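PDB 2P8T: uncharacterized protein from Pyrococcus horikoshii, which is of unknown function, though its family is tentatively linked to ATP binding and aminoacyl-tRNA ligase activity. Local coordinates for residues Phe84-Asp93 with Tyr148-Asp157. Sequence-based numbering, arbitrary orientation.
Sequences FSEPIGVSVD and YPEVAKKIVD
V151 lies across V90 at about a right angle, CG1 meeting CG1 at 4.0 Å, while its other methyl, CG2, comes 3.1 Å from O of S91 and also packs near CG2 of V92. Next to it the Y148 ring crosses V92, whose CG1, anti to the backbone N, reaches CE1 at 3.8 Å. The phenol OH gives a long hydrogen bond of 3.3 Å to OD2 of D93. It meets that oxygen on the syn side but 33° out of the carboxylate plane, and the carboxylate is turned 76° from the ring. With Y148 cut back to an alanine, OD2 of D93 would probably lose its phenol partner and CG1 of V92 its contact with the ring carbon CE1. Farther along the segment, the K154 chain, bent at chi3, passes CG1 of I88 with its CE and sets NZ 2.8 Å from O of G89, a hydrogen bond to a backbone carbonyl. Further on, OD2 of D157 faces CB of S85 at 3.7 Å, shares a water with N of E86, and forms a salt bridge with K103. Helix 149-154 runs nearly antiparallel to 88-92, an outermost strand of the five-stranded antiparallel sheet, their axes 7.9 Å apart; strand 95-102 pairs with 88-92, V151 and I155 also rest on strand 163-168, and the short helix lies against this sheet.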
loop_
_atom_site.group_PDB
_atom_site.type_symbol
_atom_site.label_atom_id
_atom_site.label_comp_id
_atom_site.label_asym_id
_atom_site.label_seq_id
_atom_site.Cartn_x
_atom_site.Cartn_y
_atom_site.Cartn_z
ATOM N N PHE A 84 6.222 -6.591 -1.085
ATOM C CA PHE A 84 5.826 -5.279 -1.609
ATOM C C PHE A 84 7.013 -4.332 -1.630
ATOM O O PHE A 84 7.970 -4.485 -0.866
ATOM C CB PHE A 84 4.748 -4.631 -0.727
ATOM C CG PHE A 84 3.545 -5.495 -0.498
ATOM C CD1 PHE A 84 2.753 -5.913 -1.568
ATOM C CD2 PHE A 84 3.203 -5.890 0.792
ATOM C CE1 PHE A 84 1.649 -6.717 -1.361
ATOM C CE2 PHE A 84 2.091 -6.664 1.019
ATOM C CZ PHE A 84 1.312 -7.096 -0.063
ATOM N N SER A 85 6.948 -3.336 -2.503
ATOM C CA SER A 85 7.906 -2.233 -2.456
ATOM C C SER A 85 7.448 -1.243 -1.399
ATOM O O SER A 85 6.313 -1.325 -0.930
ATOM C CB SER A 85 7.987 -1.547 -3.814
ATOM O OG SER A 85 6.726 -1.001 -4.198
ATOM N N GLU A 86 8.323 -0.327 -0.994
ATOM C CA GLU A 86 7.879 0.842 -0.234
ATOM C C GLU A 86 6.833 1.619 -1.060
ATOM O O GLU A 86 7.121 1.985 -2.188
ATOM C CB GLU A 86 9.061 1.773 0.075
ATOM C CG GLU A 86 10.090 1.210 1.067
ATOM C CD GLU A 86 9.622 1.251 2.528
ATOM O OE1 GLU A 86 8.529 1.804 2.812
ATOM O OE2 GLU A 86 10.386 0.746 3.399
ATOM N N PRO A 87 5.626 1.882 -0.502
ATOM C CA PRO A 87 4.650 2.709 -1.250
ATOM C C PRO A 87 5.235 4.080 -1.572
ATOM O O PRO A 87 5.894 4.683 -0.720
ATOM C CB PRO A 87 3.466 2.826 -0.283
ATOM C CG PRO A 87 3.567 1.566 0.561
ATOM C CD PRO A 87 5.066 1.417 0.784
ATOM N N ILE A 88 5.034 4.552 -2.800
ATOM C CA ILE A 88 5.611 5.834 -3.200
ATOM C C ILE A 88 4.555 6.771 -3.769
ATOM O O ILE A 88 3.661 6.346 -4.484
ATOM C CB ILE A 88 6.832 5.650 -4.149
ATOM C CG1 ILE A 88 7.541 6.982 -4.440
ATOM C CG2 ILE A 88 6.440 4.944 -5.416
ATOM C CD1 ILE A 88 8.249 7.568 -3.263
ATOM N N GLY A 89 4.657 8.041 -3.402
ATOM C CA GLY A 89 3.701 9.045 -3.851
ATOM C C GLY A 89 3.972 9.423 -5.287
ATOM O O GLY A 89 5.105 9.716 -5.658
ATOM N N VAL A 90 2.916 9.438 -6.093
ATOM C CA VAL A 90 2.989 9.879 -7.474
ATOM C C VAL A 90 1.837 10.862 -7.733
ATOM O O VAL A 90 1.049 11.169 -6.835
ATOM C CB VAL A 90 2.934 8.682 -8.490
ATOM C CG1 VAL A 90 4.130 7.744 -8.322
ATOM C CG2 VAL A 90 1.616 7.893 -8.357
ATOM N N SER A 91 1.747 11.353 -8.960
ATOM C CA SER A 91 0.626 12.198 -9.360
ATOM C C SER A 91 0.088 11.705 -10.706
ATOM O O SER A 91 0.855 11.463 -11.641
ATOM C CB SER A 91 1.077 13.662 -9.425
ATOM O OG SER A 91 0.246 14.413 -10.287
ATOM N N VAL A 92 -1.230 11.516 -10.797
ATOM C CA VAL A 92 -1.827 11.014 -12.031
ATOM C C VAL A 92 -2.879 12.028 -12.461
ATOM O O VAL A 92 -3.833 12.270 -11.725
ATOM C CB VAL A 92 -2.476 9.600 -11.854
ATOM C CG1 VAL A 92 -3.102 9.114 -13.167
ATOM C CG2 VAL A 92 -1.450 8.588 -11.365
ATOM N N ASP A 93 -2.667 12.656 -13.619
ATOM C CA ASP A 93 -3.624 13.625 -14.154
ATOM C C ASP A 93 -4.001 14.655 -13.075
ATOM O O ASP A 93 -5.168 15.022 -12.941
ATOM C CB ASP A 93 -4.880 12.901 -14.689
ATOM C CG ASP A 93 -4.644 12.202 -16.038
ATOM O OD1 ASP A 93 -4.078 12.845 -16.949
ATOM O OD2 ASP A 93 -5.037 11.011 -16.194
ATOM N N TYR A 148 2.514 7.997 -18.911
ATOM C CA TYR A 148 2.810 8.655 -17.627
ATOM C C TYR A 148 4.307 8.645 -17.266
ATOM O O TYR A 148 4.740 7.939 -16.345
ATOM C CB TYR A 148 1.998 8.041 -16.472
ATOM C CG TYR A 148 0.512 8.136 -16.713
ATOM C CD1 TYR A 148 -0.193 9.315 -16.435
ATOM C CD2 TYR A 148 -0.173 7.068 -17.239
ATOM C CE1 TYR A 148 -1.574 9.404 -16.679
ATOM C CE2 TYR A 148 -1.544 7.146 -17.487
ATOM C CZ TYR A 148 -2.229 8.309 -17.190
ATOM O OH TYR A 148 -3.578 8.343 -17.471
ATOM N N PRO A 149 5.093 9.475 -17.974
ATOM C CA PRO A 149 6.550 9.432 -17.810
ATOM C C PRO A 149 7.063 9.819 -16.417
ATOM O O PRO A 149 8.012 9.208 -15.930
ATOM C CB PRO A 149 7.057 10.419 -18.882
ATOM C CG PRO A 149 5.894 11.330 -19.155
ATOM C CD PRO A 149 4.648 10.514 -18.925
ATOM N N GLU A 150 6.461 10.817 -15.784
ATOM C CA GLU A 150 6.877 11.222 -14.449
ATOM C C GLU A 150 6.526 10.172 -13.382
ATOM O O GLU A 150 7.293 9.952 -12.431
ATOM C CB GLU A 150 6.341 12.609 -14.092
ATOM C CG GLU A 150 6.967 13.752 -14.917
ATOM C CD GLU A 150 8.509 13.736 -14.934
ATOM O OE1 GLU A 150 9.140 13.615 -13.866
ATOM O OE2 GLU A 150 9.092 13.854 -16.032
ATOM N N VAL A 151 5.384 9.510 -13.558
ATOM C CA VAL A 151 4.982 8.429 -12.656
ATOM C C VAL A 151 5.951 7.255 -12.742
ATOM O O VAL A 151 6.463 6.799 -11.722
ATOM C CB VAL A 151 3.524 7.940 -12.967
ATOM C CG1 VAL A 151 3.164 6.729 -12.113
ATOM C CG2 VAL A 151 2.525 9.082 -12.734
ATOM N N ALA A 152 6.182 6.769 -13.960
ATOM C CA ALA A 152 7.067 5.636 -14.219
ATOM C C ALA A 152 8.463 5.865 -13.631
ATOM O O ALA A 152 9.060 4.956 -13.028
ATOM C CB ALA A 152 7.143 5.344 -15.713
ATOM N N LYS A 153 8.953 7.093 -13.766
ATOM C CA LYS A 153 10.312 7.413 -13.311
ATOM C C LYS A 153 10.502 7.299 -11.796
ATOM O O LYS A 153 11.616 7.054 -11.326
ATOM C CB LYS A 153 10.758 8.788 -13.841
ATOM C CG LYS A 153 11.318 8.712 -15.260
ATOM C CD LYS A 153 11.742 10.074 -15.791
ATOM C CE LYS A 153 13.254 10.308 -15.667
ATOM N NZ LYS A 153 14.019 9.656 -16.785
ATOM N N LYS A 154 9.415 7.470 -11.043
ATOM C CA LYS A 154 9.433 7.402 -9.585
ATOM C C LYS A 154 9.361 5.983 -9.032
ATOM O O LYS A 154 9.695 5.748 -7.868
ATOM C CB LYS A 154 8.280 8.230 -9.003
ATOM C CG LYS A 154 8.497 9.735 -9.095
ATOM C CD LYS A 154 7.652 10.509 -8.065
ATOM C CE LYS A 154 8.131 10.267 -6.631
ATOM N NZ LYS A 154 7.468 11.158 -5.625
ATOM N N ILE A 155 8.908 5.052 -9.859
ATOM C CA ILE A 155 8.693 3.690 -9.417
ATOM C C ILE A 155 10.012 2.916 -9.506
ATOM O O ILE A 155 10.689 2.919 -10.545
ATOM C CB ILE A 155 7.553 3.007 -10.200
ATOM C CG1 ILE A 155 6.239 3.768 -9.956
ATOM C CG2 ILE A 155 7.377 1.544 -9.754
ATOM C CD1 ILE A 155 5.108 3.401 -10.912
ATOM N N VAL A 156 10.371 2.286 -8.396
ATOM C CA VAL A 156 11.634 1.562 -8.265
ATOM C C VAL A 156 11.362 0.205 -7.620
ATOM O O VAL A 156 10.207 -0.118 -7.309
ATOM C CB VAL A 156 12.667 2.380 -7.413
ATOM C CG1 VAL A 156 12.961 3.729 -8.062
ATOM C CG2 VAL A 156 12.160 2.619 -5.975
ATOM N N ASP A 157 12.413 -0.589 -7.408
ATOM C CA ASP A 157 12.280 -1.862 -6.687
ATOM C C ASP A 157 11.322 -2.855 -7.376
ATOM O O ASP A 157 10.473 -3.473 -6.722
ATOM C CB ASP A 157 11.864 -1.611 -5.223
ATOM C CG ASP A 157 12.019 -2.849 -4.336
ATOM O OD1 ASP A 157 12.828 -3.750 -4.681
ATOM O OD2 ASP A 157 11.340 -2.920 -3.286
HETATM O O HOH W 1 10.996 -0.707 -1.772
#